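Local coordinates for protein sulfoquinovosidase (Escherichia coli, PDB 5AEG) that hydrolyses sulfoquinovosyl diacylglycerides and simpler sulfoquinovosides such as sulfoquinovosyl glycerol, releasing sulfoquinovose for sulfoglycolysis, at residues H501-G506 with L522-F527; P488-L493 with P585-L590. One frame throughout, in Å; residues are numbered along the deposited sequence.

Contact 1 (H501-G506 with L522-F527); sequences HHSDIG and LRWCDF
S503 places OG between its backbone N and carbonyl carbon (chi1 62°), while W524, with chi1 at -145°, swings its indole off the helix so that the pyrrole edge meets this hydroxyl. NE1 of W524 donates to S503 OG at 2.9 Å, almost straight (175°) and in the ring plane, which, with the backbone over its face, probably holds the indole in this rotation. One face of the same ring lies against the backbone of D504-G506. D504 O sits 3.0 Å above the plane near the rim, too far off the N-H direction to accept from NE1, whereas G506 N approaches CG of W524 at 3.3 Å and I505 CA makes a CH-pi contact with the five-membered ring. Strand 501-505, helix 518-528 and strand 534-536 form a beta-alpha-beta unit of the family 31 TIM barrel, and W524 packs between the first two. Replacing W524 with a leucine removes the N-H and most of the ring, which would probably leave S503 OG without this donor and open a gap beside the D504-G506 backbone. The carboxylate of D504 turns to other partners, a salt bridge to R535 and a hydrogen bond from W469, and its side chain touches the substrate-binding H537. CG2 of I505 lies against the helix backbone, 3.8 Å from C525 N and 4.2 Å from C525 CB.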
loop_
_atom_site.group_PDB
_atom_site.type_symbol
_atom_site.label_atom_id
_atom_site.label_comp_id
_atom_site.label_asym_id
_atom_site.label_seq_id
_atom_site.Cartn_x
_atom_site.Cartn_y
_atom_site.Cartn_z
ATOM N N HIS A 501 -7.239 4.164 2.464
ATOM C CA HIS A 501 -6.237 4.568 1.501
ATOM C C HIS A 501 -6.450 6.010 1.106
ATOM O O HIS A 501 -7.548 6.369 0.760
ATOM C CB HIS A 501 -6.362 3.698 0.224
ATOM C CG HIS A 501 -5.213 3.765 -0.719
ATOM N ND1 HIS A 501 -5.251 4.462 -1.903
ATOM C CD2 HIS A 501 -4.037 3.110 -0.717
ATOM C CE1 HIS A 501 -4.152 4.244 -2.587
ATOM N NE2 HIS A 501 -3.413 3.376 -1.908
ATOM N N HIS A 502 -5.353 6.776 1.044
ATOM C CA HIS A 502 -5.378 8.137 0.451
ATOM C C HIS A 502 -4.090 8.416 -0.241
ATOM O O HIS A 502 -3.149 7.544 -0.294
ATOM C CB HIS A 502 -5.699 9.225 1.532
ATOM C CG HIS A 502 -4.565 9.543 2.469
ATOM N ND1 HIS A 502 -4.121 8.677 3.437
ATOM C CD2 HIS A 502 -3.764 10.630 2.556
ATOM C CE1 HIS A 502 -3.169 9.249 4.153
ATOM N NE2 HIS A 502 -2.860 10.390 3.570
ATOM N N SER A 503 -4.073 9.567 -0.896
ATOM C CA SER A 503 -2.913 10.010 -1.636
ATOM C C SER A 503 -2.617 11.497 -1.300
ATOM O O SER A 503 -3.483 12.252 -0.785
ATOM C CB SER A 503 -3.061 9.777 -3.135
ATOM O OG SER A 503 -4.206 10.540 -3.682
ATOM N N ASP A 504 -1.364 11.878 -1.578
ATOM C CA ASP A 504 -0.972 13.312 -1.518
ATOM C C ASP A 504 -1.823 14.155 -2.535
ATOM O O ASP A 504 -1.800 13.877 -3.744
ATOM C CB ASP A 504 0.510 13.486 -1.888
ATOM C CG ASP A 504 1.469 12.780 -0.925
ATOM O OD1 ASP A 504 1.375 12.897 0.322
ATOM O OD2 ASP A 504 2.294 12.011 -1.466
ATOM N N ILE A 505 -2.597 15.098 -2.052
ATOM C CA ILE A 505 -3.346 15.960 -2.920
ATOM C C ILE A 505 -2.345 16.830 -3.717
ATOM O O ILE A 505 -1.627 17.633 -3.142
ATOM C CB ILE A 505 -4.345 16.864 -2.189
ATOM C CG1 ILE A 505 -5.443 16.027 -1.575
ATOM C CG2 ILE A 505 -4.919 17.825 -3.208
ATOM C CD1 ILE A 505 -6.377 16.682 -0.571
ATOM N N GLY A 506 -2.265 16.521 -4.993
ATOM C CA GLY A 506 -1.390 17.150 -6.008
ATOM C C GLY A 506 -0.152 16.342 -6.347
ATOM O O GLY A 506 0.689 16.797 -7.144
ATOM N N LEU A 522 -6.083 20.982 -8.394
ATOM C CA LEU A 522 -7.537 21.069 -8.263
ATOM C C LEU A 522 -8.236 19.787 -8.679
ATOM O O LEU A 522 -9.148 19.347 -7.974
ATOM C CB LEU A 522 -8.095 22.278 -9.054
ATOM C CG LEU A 522 -7.506 23.642 -8.638
ATOM C CD1 LEU A 522 -8.369 24.763 -9.177
ATOM C CD2 LEU A 522 -7.296 23.864 -7.184
ATOM N N ARG A 523 -7.790 19.156 -9.748
ATOM C CA ARG A 523 -8.329 17.845 -10.110
ATOM C C ARG A 523 -8.021 16.767 -9.023
ATOM O O ARG A 523 -8.832 15.883 -8.765
ATOM C CB ARG A 523 -7.742 17.410 -11.413
ATOM C CG ARG A 523 -8.353 18.068 -12.600
ATOM C CD ARG A 523 -9.776 17.699 -12.843
ATOM N NE ARG A 523 -10.127 18.082 -14.230
ATOM C CZ ARG A 523 -11.374 18.194 -14.703
ATOM N NH1 ARG A 523 -12.386 17.942 -13.917
ATOM N NH2 ARG A 523 -11.582 18.550 -15.979
ATOM N N TRP A 524 -6.837 16.854 -8.385
ATOM C CA TRP A 524 -6.497 15.913 -7.363
ATOM C C TRP A 524 -7.319 16.145 -6.118
ATOM O O TRP A 524 -7.736 15.198 -5.438
ATOM C CB TRP A 524 -4.989 15.945 -7.028
ATOM C CG TRP A 524 -4.398 14.640 -6.684
ATOM C CD1 TRP A 524 -4.755 13.788 -5.707
ATOM C CD2 TRP A 524 -3.227 14.105 -7.267
ATOM N NE1 TRP A 524 -3.899 12.705 -5.648
ATOM C CE2 TRP A 524 -2.951 12.857 -6.602
ATOM C CE3 TRP A 524 -2.396 14.548 -8.267
ATOM C CZ2 TRP A 524 -1.888 12.053 -6.927
ATOM C CZ3 TRP A 524 -1.306 13.713 -8.641
ATOM C CH2 TRP A 524 -1.086 12.483 -7.963
ATOM N N CYS A 525 -7.603 17.430 -5.826
ATOM C CA CYS A 525 -8.471 17.763 -4.722
ATOM C C CYS A 525 -9.859 17.153 -4.973
ATOM O O CYS A 525 -10.488 16.668 -4.051
ATOM C CB CYS A 525 -8.566 19.300 -4.549
ATOM S SG CYS A 525 -9.453 19.746 -3.037
ATOM N N ASP A 526 -10.356 17.235 -6.208
ATOM C CA ASP A 526 -11.682 16.642 -6.534
ATOM C C ASP A 526 -11.723 15.114 -6.249
ATOM O O ASP A 526 -12.761 14.551 -5.878
ATOM C CB ASP A 526 -12.012 16.868 -7.978
ATOM C CG ASP A 526 -12.454 18.304 -8.325
ATOM O OD1 ASP A 526 -12.517 19.150 -7.385
ATOM O OD2 ASP A 526 -12.649 18.507 -9.583
ATOM N N PHE A 527 -10.612 14.445 -6.541
ATOM C CA PHE A 527 -10.491 13.009 -6.321
ATOM C C PHE A 527 -10.481 12.705 -4.827
ATOM O O PHE A 527 -11.311 11.921 -4.317
ATOM C CB PHE A 527 -9.202 12.547 -7.049
ATOM C CG PHE A 527 -8.730 11.128 -6.732
ATOM C CD1 PHE A 527 -9.563 10.092 -6.401
ATOM C CD2 PHE A 527 -7.357 10.868 -6.825
ATOM C CE1 PHE A 527 -9.036 8.822 -6.175
ATOM C CE2 PHE A 527 -6.861 9.582 -6.719
ATOM C CZ PHE A 527 -7.680 8.557 -6.363
#

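Contact 2 (P488-L493 with P585-L590); sequences PAALSL and PVMRPL
One face of the flat peptide joining R588 to P589 receives the CD2 methyl of L491, which stands over the bond 3.6 Å from both R588 C and P589 N. The same methyl also touches the pyrrolidine ring of P589, with CD at 3.9 Å. The contact joins two domains: helix 486-495 belongs to the TIM barrel, and strand 587-588 is an outermost strand of the antiparallel sheet in the C-terminal domain. The CB of R588 points away from the helix, and its guanidinium is bound edge-on within its own segment, where NE donates at 2.7 Å to P585 O, nearly in line with the carbonyl bond. NH1 of this arginine has a further partner in H593. No hydrogen bond crosses between the two segments; the join rests on van der Waals contact of methyls with a peptide face, a proline ring and one another, and Y607 of the adjacent strand 607-609 packs on both L491 and M587. L491 reaches the R588-P589 peptide by holding CG anti to its carbonyl carbon (chi1 -65°), with CD2 as the branch that touches. M587 points at the helix, and the bend at its chi3 (67°) brings the terminal methyl CE to 3.7 Å from A490 CB.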
loop_
_atom_site.group_PDB
_atom_site.type_symbol
_atom_site.label_atom_id
_atom_site.label_comp_id
_atom_site.label_asym_id
_atom_site.label_seq_id
_atom_site.Cartn_x
_atom_site.Cartn_y
_atom_site.Cartn_z
ATOM N N PRO A 488 -5.721 1.989 -9.164
ATOM C CA PRO A 488 -5.301 0.596 -8.991
ATOM C C PRO A 488 -4.583 0.342 -7.695
ATOM O O PRO A 488 -4.764 -0.723 -7.116
ATOM C CB PRO A 488 -4.441 0.279 -10.217
ATOM C CG PRO A 488 -4.172 1.579 -10.876
ATOM C CD PRO A 488 -5.249 2.562 -10.411
ATOM N N ALA A 489 -3.859 1.336 -7.158
ATOM C CA ALA A 489 -3.223 1.188 -5.852
ATOM C C ALA A 489 -4.246 0.958 -4.742
ATOM O O ALA A 489 -4.101 0.067 -3.876
ATOM C CB ALA A 489 -2.323 2.388 -5.620
ATOM N N ALA A 490 -5.320 1.752 -4.726
ATOM C CA ALA A 490 -6.384 1.549 -3.751
ATOM C C ALA A 490 -7.086 0.171 -3.899
ATOM O O ALA A 490 -7.369 -0.492 -2.916
ATOM C CB ALA A 490 -7.442 2.601 -3.898
ATOM N N LEU A 491 -7.371 -0.194 -5.132
ATOM C CA LEU A 491 -8.201 -1.350 -5.433
ATOM C C LEU A 491 -7.420 -2.639 -5.195
ATOM O O LEU A 491 -7.973 -3.599 -4.637
ATOM C CB LEU A 491 -8.701 -1.359 -6.826
ATOM C CG LEU A 491 -9.678 -0.191 -7.159
ATOM C CD1 LEU A 491 -10.078 -0.258 -8.609
ATOM C CD2 LEU A 491 -10.894 -0.173 -6.244
ATOM N N SER A 492 -6.170 -2.670 -5.629
ATOM C CA SER A 492 -5.283 -3.805 -5.325
ATOM C C SER A 492 -5.165 -4.020 -3.829
ATOM O O SER A 492 -5.306 -5.155 -3.302
ATOM C CB SER A 492 -3.930 -3.575 -5.996
ATOM O OG SER A 492 -3.332 -2.370 -5.560
ATOM N N LEU A 493 -4.930 -2.947 -3.079
ATOM C CA LEU A 493 -4.891 -3.070 -1.617
ATOM C C LEU A 493 -6.189 -3.526 -0.990
ATOM O O LEU A 493 -6.192 -4.389 -0.075
ATOM C CB LEU A 493 -4.420 -1.774 -0.930
ATOM C CG LEU A 493 -2.903 -1.654 -0.944
ATOM C CD1 LEU A 493 -2.438 -0.327 -0.413
ATOM C CD2 LEU A 493 -2.246 -2.779 -0.100
ATOM N N PRO A 585 -13.806 -3.141 2.181
ATOM C CA PRO A 585 -13.013 -1.852 2.049
ATOM C C PRO A 585 -13.829 -0.603 1.668
ATOM O O PRO A 585 -14.903 -0.674 1.071
ATOM C CB PRO A 585 -12.004 -2.197 0.978
ATOM C CG PRO A 585 -12.793 -3.130 0.045
ATOM C CD PRO A 585 -13.548 -4.043 1.043
ATOM N N VAL A 586 -13.267 0.561 1.991
ATOM C CA VAL A 586 -13.973 1.832 1.761
ATOM C C VAL A 586 -14.028 2.189 0.296
ATOM O O VAL A 586 -15.069 2.582 -0.200
ATOM C CB VAL A 586 -13.366 2.981 2.606
ATOM C CG1 VAL A 586 -14.141 4.266 2.378
ATOM C CG2 VAL A 586 -13.424 2.591 4.074
ATOM N N MET A 587 -12.921 1.994 -0.448
ATOM C CA MET A 587 -12.961 2.172 -1.854
ATOM C C MET A 587 -12.962 0.777 -2.456
ATOM O O MET A 587 -12.080 -0.021 -2.193
ATOM C CB MET A 587 -11.720 2.981 -2.338
ATOM C CG MET A 587 -11.727 4.374 -1.844
ATOM S SD MET A 587 -10.098 5.251 -1.945
ATOM C CE MET A 587 -9.859 5.378 -3.684
ATOM N N ARG A 588 -14.002 0.508 -3.255
ATOM C CA ARG A 588 -14.301 -0.834 -3.691
ATOM C C ARG A 588 -14.254 -1.042 -5.187
ATOM O O ARG A 588 -14.790 -0.211 -5.987
ATOM C CB ARG A 588 -15.754 -1.165 -3.197
ATOM C CG ARG A 588 -15.900 -1.045 -1.703
ATOM C CD ARG A 588 -17.336 -1.259 -1.196
ATOM N NE ARG A 588 -17.492 -0.846 0.175
ATOM C CZ ARG A 588 -18.647 -0.874 0.859
ATOM N NH1 ARG A 588 -19.773 -1.329 0.298
ATOM N NH2 ARG A 588 -18.716 -0.425 2.099
ATOM N N PRO A 589 -13.754 -2.213 -5.634
ATOM C CA PRO A 589 -13.843 -2.628 -7.005
ATOM C C PRO A 589 -15.349 -2.792 -7.343
ATOM O O PRO A 589 -16.074 -3.235 -6.459
ATOM C CB PRO A 589 -13.130 -3.994 -7.002
ATOM C CG PRO A 589 -12.231 -3.942 -5.805
ATOM C CD PRO A 589 -12.987 -3.164 -4.805
ATOM N N LEU A 590 -15.770 -2.386 -8.524
ATOM C CA LEU A 590 -17.238 -2.435 -8.868
ATOM C C LEU A 590 -17.802 -3.901 -8.781
ATOM O O LEU A 590 -18.987 -4.095 -8.435
ATOM C CB LEU A 590 -17.509 -1.904 -10.204
ATOM C CG LEU A 590 -17.849 -0.395 -10.283
ATOM C CD1 LEU A 590 -16.715 0.557 -9.861
ATOM C CD2 LEU A 590 -18.346 -0.017 -11.645
#

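Overall arrangement
Both contacts are buried, with centres about 15 Å apart, but they join different levels of the fold. Contact 1 ties a barrel strand to the helix that follows it; contact 2 ties the preceding barrel helix to the C-terminal domain. They meet at H501, whose imidazole packs on helix 486-495, with CE1 3.5 Å from A490 N, and whose carbonyl O lies 3.9 Å from M587 SD. Contact 1, close to the substrate-binding H537, combines a directed indole hydrogen bond with backbone packed over an aromatic face. Contact 2 lies away from the annotated sites and relies on methyl groups set against a peptide face, a proline ring and one another, with no polar bond across it.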